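Local coordinates for protein nitroalkane oxidase (Podospora anserina, PDB 3MKH) that oxidises primary and secondary nitroalkanes to aldehydes or ketones with FAD, consuming oxygen and releasing nitrite and hydrogen peroxide, at residues G139-L144 / V403-R408; A347-A352 / R407-Q412; A269-A274 / G343-R348. All coordinates share one frame; numbering follows the deposited sequence.

Interaction 1. Residues G139-L144 / V403-R408; sequences GVANAL and VGIRRR. With FAD (flavin-adenine dinucleotide), chain E.
Oxygen O1A of the FAD pyrophosphate receives two successive backbone amides, those of Val140 and of Ala141, the residue that also meets Gly404 and Ile405 across the contact. Ala141 N approaches O1A at 3.0 Å with a nearly straight N-H...O angle of 164°. Val140 N lies equally close to O1A, 3.0 Å, but its 132° angle makes that bond weak. The loop makes a type I turn from Val140 to Ala143, and the two amides at its start both face O1A. Gly139, just ahead of it, has a positive phi and passes its CA close to O1A.

The methyl of Ala141 points at the helix and packs on Ile405, CB to CG1 3.8 Å. Ile405 sends CG1 to the position anti to its carbonyl carbon (chi1 -58°), which carries the branch alongside Ala141 while CD1 reaches the vicinity of FAD O1P. In the acyl-CoA dehydrogenase fold this is where a loop of the β-domain faces the C-terminal helical domain, with the dinucleotide held between them. Gly404 belongs to a wider, π-type turn of helix 402-415 and presents its bare CA to the adenine, 3.6 Å from FAD C4A. A water joins the two backbones, donating to Ala141 O at 2.7 Å and to Gly404 O, also at 2.7 Å.

One turn further along, Arg408 bends back through chi2 and chi3 and holds Val403 O side-on, NE at 3.2 Å and NH2 at 3.1 Å from that oxygen, which lies close to the guanidinium plane. NH2 has a second partner, the carboxylate of Asp315 of the third subunit, and Val403 also packs on Ala312 of the second subunit.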
loop_
_atom_site.group_PDB
_atom_site.type_symbol
_atom_site.label_atom_id
_atom_site.label_comp_id
_atom_site.label_asym_id
_atom_site.label_seq_id
_atom_site.Cartn_x
_atom_site.Cartn_y
_atom_site.Cartn_z
ATOM N N GLY A 139 -1.484 -2.911 29.692
ATOM C CA GLY A 139 -2.202 -2.224 28.619
ATOM C C GLY A 139 -3.267 -1.258 29.125
ATOM O O GLY A 139 -3.763 -1.391 30.253
ATOM N N VAL A 140 -3.634 -0.280 28.297
ATOM C CA VAL A 140 -4.684 0.657 28.702
ATOM C C VAL A 140 -5.693 1.018 27.598
ATOM O O VAL A 140 -6.545 1.875 27.807
ATOM C CB VAL A 140 -4.087 1.958 29.276
ATOM C CG1 VAL A 140 -3.409 1.688 30.621
ATOM C CG2 VAL A 140 -3.113 2.570 28.276
ATOM N N ALA A 141 -5.601 0.390 26.427
ATOM C CA ALA A 141 -6.558 0.693 25.365
ATOM C C ALA A 141 -7.992 0.399 25.819
ATOM O O ALA A 141 -8.935 0.992 25.314
ATOM C CB ALA A 141 -6.227 -0.083 24.096
ATOM N N ASN A 142 -8.144 -0.507 26.783
ATOM C CA ASN A 142 -9.460 -0.924 27.242
ATOM C C ASN A 142 -9.737 -0.519 28.690
ATOM O O ASN A 142 -10.556 -1.135 29.371
ATOM C CB ASN A 142 -9.602 -2.435 27.066
ATOM C CG ASN A 142 -9.226 -2.882 25.659
ATOM O OD1 ASN A 142 -8.220 -3.568 25.454
ATOM N ND2 ASN A 142 -10.015 -2.461 24.682
ATOM N N ALA A 143 -9.053 0.522 29.156
ATOM C CA ALA A 143 -9.200 0.958 30.536
ATOM C C ALA A 143 -10.640 1.380 30.847
ATOM O O ALA A 143 -11.077 1.266 31.988
ATOM C CB ALA A 143 -8.246 2.089 30.849
ATOM N N LEU A 144 -11.355 1.861 29.828
ATOM C CA LEU A 144 -12.715 2.389 29.997
ATOM C C LEU A 144 -13.800 1.408 29.557
ATOM O O LEU A 144 -14.994 1.724 29.599
ATOM C CB LEU A 144 -12.872 3.675 29.200
ATOM C CG LEU A 144 -12.423 4.986 29.850
ATOM C CD1 LEU A 144 -11.033 4.878 30.405
ATOM C CD2 LEU A 144 -12.519 6.102 28.829
ATOM N N VAL A 403 -4.085 1.545 16.390
ATOM C CA VAL A 403 -5.017 0.426 16.176
ATOM C C VAL A 403 -5.999 0.261 17.334
ATOM O O VAL A 403 -7.186 0.011 17.124
ATOM C CB VAL A 403 -4.244 -0.898 15.951
ATOM C CG1 VAL A 403 -5.207 -2.080 15.766
ATOM C CG2 VAL A 403 -3.317 -0.758 14.744
ATOM N N GLY A 404 -5.488 0.399 18.552
ATOM C CA GLY A 404 -6.264 0.156 19.752
ATOM C C GLY A 404 -6.952 1.386 20.309
ATOM O O GLY A 404 -7.923 1.265 21.059
ATOM N N ILE A 405 -6.446 2.569 19.965
ATOM C CA ILE A 405 -6.935 3.801 20.593
ATOM C C ILE A 405 -7.388 4.857 19.587
ATOM O O ILE A 405 -8.591 5.150 19.480
ATOM C CB ILE A 405 -5.892 4.385 21.562
ATOM C CG1 ILE A 405 -5.560 3.332 22.635
ATOM C CG2 ILE A 405 -6.394 5.702 22.173
ATOM C CD1 ILE A 405 -4.810 3.870 23.835
ATOM N N ARG A 406 -6.435 5.432 18.856
ATOM C CA ARG A 406 -6.764 6.510 17.921
ATOM C C ARG A 406 -7.895 6.133 16.933
ATOM O O ARG A 406 -8.856 6.895 16.778
ATOM C CB ARG A 406 -5.514 7.041 17.201
ATOM C CG ARG A 406 -4.384 7.520 18.129
ATOM C CD ARG A 406 -4.875 8.405 19.281
ATOM N NE ARG A 406 -3.769 9.204 19.827
ATOM C CZ ARG A 406 -3.896 10.414 20.373
ATOM N NH1 ARG A 406 -5.094 10.988 20.482
ATOM N NH2 ARG A 406 -2.815 11.056 20.812
ATOM N N ARG A 407 -7.811 4.979 16.274
ATOM C CA ARG A 407 -8.892 4.608 15.352
ATOM C C ARG A 407 -10.237 4.313 16.055
ATOM O O ARG A 407 -11.297 4.499 15.455
ATOM C CB ARG A 407 -8.496 3.461 14.416
ATOM C CG ARG A 407 -7.420 3.837 13.385
ATOM C CD ARG A 407 -7.242 2.726 12.309
ATOM N NE ARG A 407 -6.286 3.150 11.286
ATOM C CZ ARG A 407 -4.977 2.929 11.356
ATOM N NH1 ARG A 407 -4.463 2.241 12.374
ATOM N NH2 ARG A 407 -4.187 3.375 10.397
ATOM N N ARG A 408 -10.192 3.834 17.301
ATOM C CA ARG A 408 -11.412 3.615 18.096
ATOM C C ARG A 408 -12.074 4.950 18.422
ATOM O O ARG A 408 -13.294 5.046 18.488
ATOM C CB ARG A 408 -11.122 2.886 19.413
ATOM C CG ARG A 408 -10.586 1.472 19.280
ATOM C CD ARG A 408 -11.295 0.707 18.176
ATOM N NE ARG A 408 -10.324 0.330 17.165
ATOM C CZ ARG A 408 -10.529 0.364 15.853
ATOM N NH1 ARG A 408 -11.696 0.748 15.349
ATOM N NH2 ARG A 408 -9.539 0.004 15.041
HETATM P PA FAD E . -2.341 -1.252 24.478
HETATM O O1A FAD E . -3.386 -1.344 25.496
HETATM O O2A FAD E . -0.971 -1.635 24.826
HETATM O O5B FAD E . -2.811 -2.105 23.200
HETATM C C5B FAD E . -1.874 -2.855 22.431
HETATM C C4B FAD E . -2.453 -3.343 21.090
HETATM O O4B FAD E . -3.535 -4.248 21.349
HETATM C C3B FAD E . -3.063 -2.195 20.289
HETATM O O3B FAD E . -2.074 -1.620 19.434
HETATM C C2B FAD E . -4.112 -2.905 19.451
HETATM O O2B FAD E . -3.520 -3.431 18.268
HETATM C C1B FAD E . -4.572 -4.049 20.356
HETATM N N9A FAD E . -5.843 -3.644 21.018
HETATM C C8A FAD E . -6.037 -3.504 22.326
HETATM N N7A FAD E . -7.288 -3.126 22.558
HETATM C C5A FAD E . -7.901 -3.025 21.385
HETATM C C6A FAD E . -9.190 -2.683 21.001
HETATM N N6A FAD E . -10.103 -2.361 21.908
HETATM N N1A FAD E . -9.499 -2.684 19.700
HETATM C C2A FAD E . -8.596 -3.004 18.791
HETATM N N3A FAD E . -7.361 -3.337 19.123
HETATM C C4A FAD E . -6.984 -3.355 20.405
HETATM N N1 FAD E . 2.494 6.681 28.293
HETATM C C2 FAD E . 2.122 7.628 29.238
HETATM O O2 FAD E . 1.210 7.380 30.013
HETATM N N3 FAD E . 2.779 8.853 29.297
HETATM C C4 FAD E . 3.821 9.140 28.418
HETATM O O4 FAD E . 4.398 10.222 28.483
HETATM C C4X FAD E . 4.194 8.191 27.475
HETATM N N5 FAD E . 5.231 8.447 26.573
HETATM C C5X FAD E . 5.811 7.378 25.882
HETATM C C6 FAD E . 7.041 7.521 25.246
HETATM C C7 FAD E . 7.605 6.447 24.568
HETATM C C7M FAD E . 8.955 6.589 23.871
HETATM C C8 FAD E . 6.936 5.231 24.525
HETATM C C8M FAD E . 7.547 4.042 23.784
HETATM C C9 FAD E . 5.707 5.094 25.152
HETATM C C9A FAD E . 5.145 6.164 25.832
HETATM N N10 FAD E . 3.912 6.025 26.469
HETATM C C10 FAD E . 3.531 6.969 27.415
HETATM C "C1'" FAD E . 3.004 4.901 26.141
HETATM C "C2'" FAD E . 2.121 5.244 24.940
HETATM O "O2'" FAD E . 1.277 6.347 25.256
HETATM C "C3'" FAD E . 1.271 4.057 24.460
HETATM O "O3'" FAD E . 0.663 4.413 23.227
HETATM C "C4'" FAD E . 0.161 3.651 25.442
HETATM O "O4'" FAD E . 0.694 2.843 26.482
HETATM C "C5'" FAD E . -0.933 2.861 24.714
HETATM O "O5'" FAD E . -0.386 1.744 24.010
HETATM P P FAD E . -1.263 0.937 22.952
HETATM O O1P FAD E . -1.961 1.908 22.101
HETATM O O2P FAD E . -0.424 -0.080 22.319
HETATM O O3P FAD E . -2.366 0.253 23.911
HETATM O O HOH W 1 -9.518 2.253 22.956
#

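Interaction 2. Residues A347-A352 / R407-Q412; sequences ARRELA and RRHLQQ
His409 receives the guanidinium of Arg349 in a contact between two helices of the C-terminal α-helical domain of the acyl-CoA dehydrogenase fold, 402-415 and 345-374. The backbones come nearest at Glu350 and Leu410, whose CA atoms are 6.4 Å apart. On the imidazole, ND1 accepts a hydrogen bond from Arg349 NH2. The modelled separation of ND1 and NH2, 2.4 Å, is very short and its exact value is doubtful, but the direction is consistent with an imidazole whose ND1 carries no proton. NH2 lies near the plane of the ring, at its edge, and the guanidinium and imidazole planes stand 66° apart, so the groups meet without stacking. Arg349 reaches this far because CG is anti to the backbone N (chi1 174°) and the chain stays extended to NE. A water at the guanidinium edge adds a second link between the same two residues, accepting from Arg349 NH1 at 2.8 Å and donating to the backbone oxygen His409 O at 3.0 Å. Phe267 packs edge-to-face with the His409 ring.

Next along the helix, Leu410 meets the aliphatic part of Glu350. Beyond that part, Glu350 turns its carboxylate to other partners: OE2 bonds to Tyr419 OH, and OE1 forms a salt bridge with Lys321 of the third subunit. Leu410 lays its CD2 branch across the glutamate chain at about a right angle, CD2 to Glu350 CG 3.6 Å, and the same methyl is 3.9 Å from Glu350 O.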
loop_
_atom_site.group_PDB
_atom_site.type_symbol
_atom_site.label_atom_id
_atom_site.label_comp_id
_atom_site.label_asym_id
_atom_site.label_seq_id
_atom_site.Cartn_x
_atom_site.Cartn_y
_atom_site.Cartn_z
ATOM N N ALA A 347 -15.644 17.794 16.057
ATOM C CA ALA A 347 -15.135 17.971 14.694
ATOM C C ALA A 347 -13.653 18.335 14.680
ATOM O O ALA A 347 -12.889 17.850 13.837
ATOM C CB ALA A 347 -15.934 19.020 13.953
ATOM N N ARG A 348 -13.247 19.201 15.602
ATOM C CA ARG A 348 -11.853 19.643 15.650
ATOM C C ARG A 348 -10.961 18.466 16.007
ATOM O O ARG A 348 -9.887 18.250 15.432
ATOM C CB ARG A 348 -11.709 20.727 16.707
ATOM C CG ARG A 348 -12.526 21.988 16.411
ATOM C CD ARG A 348 -12.445 22.951 17.598
ATOM N NE ARG A 348 -13.267 24.137 17.417
ATOM C CZ ARG A 348 -12.983 25.319 17.959
ATOM N NH1 ARG A 348 -11.889 25.456 18.704
ATOM N NH2 ARG A 348 -13.784 26.366 17.755
ATOM N N ARG A 349 -11.440 17.726 16.988
ATOM C CA ARG A 349 -10.787 16.557 17.531
ATOM C C ARG A 349 -10.487 15.529 16.447
ATOM O O ARG A 349 -9.420 14.912 16.438
ATOM C CB ARG A 349 -11.753 15.969 18.549
ATOM C CG ARG A 349 -11.352 14.694 19.126
ATOM C CD ARG A 349 -11.930 14.588 20.504
ATOM N NE ARG A 349 -11.197 13.537 21.158
ATOM C CZ ARG A 349 -11.634 12.298 21.247
ATOM N NH1 ARG A 349 -12.830 11.984 20.759
ATOM N NH2 ARG A 349 -10.882 11.390 21.846
ATOM N N GLU A 350 -11.438 15.334 15.537
ATOM C CA GLU A 350 -11.236 14.386 14.443
ATOM C C GLU A 350 -9.991 14.699 13.608
ATOM O O GLU A 350 -9.293 13.785 13.157
ATOM C CB GLU A 350 -12.465 14.318 13.512
ATOM C CG GLU A 350 -12.405 13.098 12.579
ATOM C CD GLU A 350 -13.369 13.172 11.391
ATOM O OE1 GLU A 350 -13.563 14.274 10.837
ATOM O OE2 GLU A 350 -13.919 12.112 11.000
ATOM N N LEU A 351 -9.722 15.986 13.388
ATOM C CA LEU A 351 -8.552 16.380 12.604
ATOM C C LEU A 351 -7.246 16.123 13.355
ATOM O O LEU A 351 -6.254 15.738 12.746
ATOM C CB LEU A 351 -8.637 17.850 12.185
ATOM C CG LEU A 351 -9.779 18.203 11.217
ATOM C CD1 LEU A 351 -9.644 19.655 10.743
ATOM C CD2 LEU A 351 -9.824 17.249 10.032
ATOM N N ALA A 352 -7.241 16.352 14.667
ATOM C CA ALA A 352 -6.055 16.053 15.467
ATOM C C ALA A 352 -5.724 14.566 15.364
ATOM O O ALA A 352 -4.598 14.209 15.078
ATOM C CB ALA A 352 -6.261 16.450 16.928
ATOM N N ARG A 407 -7.811 4.979 16.274
ATOM C CA ARG A 407 -8.892 4.608 15.352
ATOM C C ARG A 407 -10.237 4.313 16.055
ATOM O O ARG A 407 -11.297 4.499 15.455
ATOM C CB ARG A 407 -8.496 3.461 14.416
ATOM C CG ARG A 407 -7.420 3.837 13.385
ATOM C CD ARG A 407 -7.242 2.726 12.309
ATOM N NE ARG A 407 -6.286 3.150 11.286
ATOM C CZ ARG A 407 -4.977 2.929 11.356
ATOM N NH1 ARG A 407 -4.463 2.241 12.374
ATOM N NH2 ARG A 407 -4.187 3.375 10.397
ATOM N N ARG A 408 -10.192 3.834 17.301
ATOM C CA ARG A 408 -11.412 3.615 18.096
ATOM C C ARG A 408 -12.074 4.950 18.422
ATOM O O ARG A 408 -13.294 5.046 18.488
ATOM C CB ARG A 408 -11.122 2.886 19.413
ATOM C CG ARG A 408 -10.586 1.472 19.280
ATOM C CD ARG A 408 -11.295 0.707 18.176
ATOM N NE ARG A 408 -10.324 0.330 17.165
ATOM C CZ ARG A 408 -10.529 0.364 15.853
ATOM N NH1 ARG A 408 -11.696 0.748 15.349
ATOM N NH2 ARG A 408 -9.539 0.004 15.041
ATOM N N HIS A 409 -11.271 5.981 18.666
ATOM C CA HIS A 409 -11.844 7.304 18.866
ATOM C C HIS A 409 -12.501 7.824 17.579
ATOM O O HIS A 409 -13.629 8.296 17.614
ATOM C CB HIS A 409 -10.805 8.274 19.421
ATOM C CG HIS A 409 -10.490 8.040 20.866
ATOM N ND1 HIS A 409 -10.769 8.964 21.849
ATOM C CD2 HIS A 409 -9.948 6.972 21.499
ATOM C CE1 HIS A 409 -10.394 8.485 23.022
ATOM N NE2 HIS A 409 -9.896 7.276 22.838
ATOM N N LEU A 410 -11.812 7.703 16.445
ATOM C CA LEU A 410 -12.408 8.085 15.163
ATOM C C LEU A 410 -13.739 7.346 14.940
ATOM O O LEU A 410 -14.732 7.936 14.520
ATOM C CB LEU A 410 -11.426 7.803 14.026
ATOM C CG LEU A 410 -10.206 8.729 14.036
ATOM C CD1 LEU A 410 -9.120 8.262 13.048
ATOM C CD2 LEU A 410 -10.629 10.174 13.739
ATOM N N GLN A 411 -13.754 6.055 15.243
ATOM C CA GLN A 411 -14.980 5.259 15.134
ATOM C C GLN A 411 -16.131 5.800 16.007
ATOM O O GLN A 411 -17.261 5.923 15.537
ATOM C CB GLN A 411 -14.674 3.792 15.462
ATOM C CG GLN A 411 -15.875 2.848 15.470
ATOM C CD GLN A 411 -15.484 1.399 15.762
ATOM O OE1 GLN A 411 -16.234 0.473 15.447
ATOM N NE2 GLN A 411 -14.313 1.198 16.376
ATOM N N GLN A 412 -15.849 6.122 17.269
ATOM C CA GLN A 412 -16.877 6.688 18.152
ATOM C C GLN A 412 -17.384 8.058 17.692
ATOM O O GLN A 412 -18.566 8.372 17.845
ATOM C CB GLN A 412 -16.381 6.759 19.598
ATOM C CG GLN A 412 -16.103 5.382 20.184
ATOM C CD GLN A 412 -17.325 4.464 20.116
ATOM O OE1 GLN A 412 -18.455 4.894 20.376
ATOM N NE2 GLN A 412 -17.099 3.193 19.773
HETATM O O HOH W 2 -14.107 9.522 20.325
#

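Interaction 3. Residues A269-A274 / G343-R348; sequences AFDGSA and GDYDAR
The backbones at Asp271 and Tyr345 stay well apart, and the nearest CA pair of the two segments, Asp271 and Arg348, is separated by 9.3 Å. Residues 269-274 are regular helix throughout, while 343-348 spans a helix start: Gly343 has a positive phi (98°), Asp344 takes the N-cap position, and helix begins at Tyr345. Arg348 N donates to Asp344 O at 3.0 Å. The Asp344 side chain makes no capping bond. The extended Arg348 side chain donates from NE to Gly343 O at 3.2 Å, from well above the carbonyl plane.

Two side chains span the gap and join helices 262-298 and 345-374 of the C-terminal helical domain of the acyl-CoA dehydrogenase fold. Tyr345 holds its CG anti to the backbone N (chi1 -177°), directing the ring away from its own helix and toward Asp271, whose CB points back across. The phenol OH donates to Asp271 OD2. At 2.4 Å the modelled distance between OH and OD2 is very short, so its precise value is doubtful. The carboxylate oxygen lies near the ring plane, at the hydroxyl edge, and the carboxylate and ring planes are inclined by 44°.

OD2 of the buried Asp271 also takes a salt bridge from Arg349 NE, which would probably stabilise the carboxylate form. Met338 of helix 311-340 packs on both Asp271 and Tyr345. Beside Asp271 on helix 262-298, Phe270 leads its ring away from residues 343-348 and sets it edge-to-face with Phe134 in the loop after strand 130-133.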
loop_
_atom_site.group_PDB
_atom_site.type_symbol
_atom_site.label_atom_id
_atom_site.label_comp_id
_atom_site.label_asym_id
_atom_site.label_seq_id
_atom_site.Cartn_x
_atom_site.Cartn_y
_atom_site.Cartn_z
ATOM N N ALA A 269 -5.786 16.042 26.788
ATOM C CA ALA A 269 -4.343 16.175 26.675
ATOM C C ALA A 269 -3.860 15.411 25.432
ATOM O O ALA A 269 -3.045 15.923 24.661
ATOM C CB ALA A 269 -3.663 15.651 27.933
ATOM N N PHE A 270 -4.392 14.207 25.216
ATOM C CA PHE A 270 -3.962 13.398 24.078
ATOM C C PHE A 270 -4.465 13.915 22.733
ATOM O O PHE A 270 -3.922 13.543 21.693
ATOM C CB PHE A 270 -4.336 11.926 24.248
ATOM C CG PHE A 270 -3.582 11.225 25.352
ATOM C CD1 PHE A 270 -2.198 11.185 25.354
ATOM C CD2 PHE A 270 -4.264 10.584 26.367
ATOM C CE1 PHE A 270 -1.504 10.530 26.369
ATOM C CE2 PHE A 270 -3.585 9.926 27.382
ATOM C CZ PHE A 270 -2.204 9.902 27.387
ATOM N N ASP A 271 -5.500 14.758 22.737
ATOM C CA ASP A 271 -5.925 15.412 21.488
ATOM C C ASP A 271 -4.900 16.463 21.018
ATOM O O ASP A 271 -4.585 16.547 19.833
ATOM C CB ASP A 271 -7.291 16.081 21.647
ATOM C CG ASP A 271 -8.437 15.080 21.738
ATOM O OD1 ASP A 271 -8.264 13.900 21.353
ATOM O OD2 ASP A 271 -9.522 15.488 22.202
ATOM N N GLY A 272 -4.392 17.262 21.953
ATOM C CA GLY A 272 -3.334 18.209 21.654
ATOM C C GLY A 272 -2.049 17.495 21.247
ATOM O O GLY A 272 -1.375 17.879 20.284
ATOM N N SER A 273 -1.705 16.447 21.980
ATOM C CA SER A 273 -0.461 15.729 21.714
ATOM C C SER A 273 -0.501 15.056 20.337
ATOM O O SER A 273 0.531 14.920 19.673
ATOM C CB SER A 273 -0.175 14.696 22.806
ATOM O OG SER A 273 -1.131 13.647 22.769
ATOM N N ALA A 274 -1.697 14.637 19.921
ATOM C CA ALA A 274 -1.897 14.017 18.604
ATOM C C ALA A 274 -1.420 14.937 17.469
ATOM O O ALA A 274 -0.815 14.483 16.491
ATOM C CB ALA A 274 -3.380 13.647 18.409
ATOM N N GLY A 343 -16.339 24.318 13.511
ATOM C CA GLY A 343 -16.809 23.035 13.993
ATOM C C GLY A 343 -16.809 22.869 15.504
ATOM O O GLY A 343 -16.183 23.644 16.231
ATOM N N ASP A 344 -17.572 21.867 15.938
ATOM C CA ASP A 344 -17.595 21.289 17.286
ATOM C C ASP A 344 -16.217 20.939 17.809
ATOM O O ASP A 344 -15.294 20.787 17.028
ATOM C CB ASP A 344 -18.335 19.943 17.196
ATOM C CG ASP A 344 -19.645 19.966 17.904
ATOM O OD1 ASP A 344 -19.902 20.970 18.598
ATOM O OD2 ASP A 344 -20.410 18.983 17.787
ATOM N N TYR A 345 -16.096 20.738 19.117
ATOM C CA TYR A 345 -14.882 20.119 19.632
ATOM C C TYR A 345 -14.699 18.723 19.026
ATOM O O TYR A 345 -13.572 18.328 18.700
ATOM C CB TYR A 345 -14.836 20.049 21.168
ATOM C CG TYR A 345 -13.513 19.455 21.629
ATOM C CD1 TYR A 345 -12.331 20.172 21.491
ATOM C CD2 TYR A 345 -13.434 18.159 22.125
ATOM C CE1 TYR A 345 -11.106 19.635 21.870
ATOM C CE2 TYR A 345 -12.208 17.612 22.514
ATOM C CZ TYR A 345 -11.049 18.361 22.383
ATOM O OH TYR A 345 -9.824 17.842 22.748
ATOM N N ASP A 346 -15.802 17.984 18.885
ATOM C CA ASP A 346 -15.791 16.680 18.224
ATOM C C ASP A 346 -15.249 16.764 16.797
ATOM O O ASP A 346 -14.520 15.888 16.356
ATOM C CB ASP A 346 -17.201 16.076 18.152
ATOM C CG ASP A 346 -17.667 15.489 19.467
ATOM O OD1 ASP A 346 -16.812 15.201 20.341
ATOM O OD2 ASP A 346 -18.902 15.310 19.618
ATOM N N ALA A 347 -15.644 17.794 16.057
ATOM C CA ALA A 347 -15.135 17.971 14.694
ATOM C C ALA A 347 -13.653 18.335 14.680
ATOM O O ALA A 347 -12.889 17.850 13.837
ATOM C CB ALA A 347 -15.934 19.020 13.953
ATOM N N ARG A 348 -13.247 19.201 15.602
ATOM C CA ARG A 348 -11.853 19.643 15.650
ATOM C C ARG A 348 -10.961 18.466 16.007
ATOM O O ARG A 348 -9.887 18.250 15.432
ATOM C CB ARG A 348 -11.709 20.727 16.707
ATOM C CG ARG A 348 -12.526 21.988 16.411
ATOM C CD ARG A 348 -12.445 22.951 17.598
ATOM N NE ARG A 348 -13.267 24.137 17.417
ATOM C CZ ARG A 348 -12.983 25.319 17.959
ATOM N NH1 ARG A 348 -11.889 25.456 18.704
ATOM N NH2 ARG A 348 -13.784 26.366 17.755
#

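Helix 402-415 serves interactions 1 and 2, whose centres lie 13 Å apart, and helix 345-374 serves interactions 2 and 3, only 8 Å apart. A salt bridge joins the latter two, Arg349 NE to Asp271 OD2 at 2.8 Å, so a polar chain runs from Tyr345 through Asp271 and Arg349 to His409; its two outer links are modelled very short and their exact lengths are doubtful. Arg406 connects interactions 1 and 3 with a probable hydrogen bond from NH2 to Phe270 O, 2.9 Å, and pairs with Asp399, the inferred proton acceptor, which also bonds Ser273. Interaction 1 contacts FAD directly; the side chains of His409 and Asp271 are about 9 and 13 Å from it.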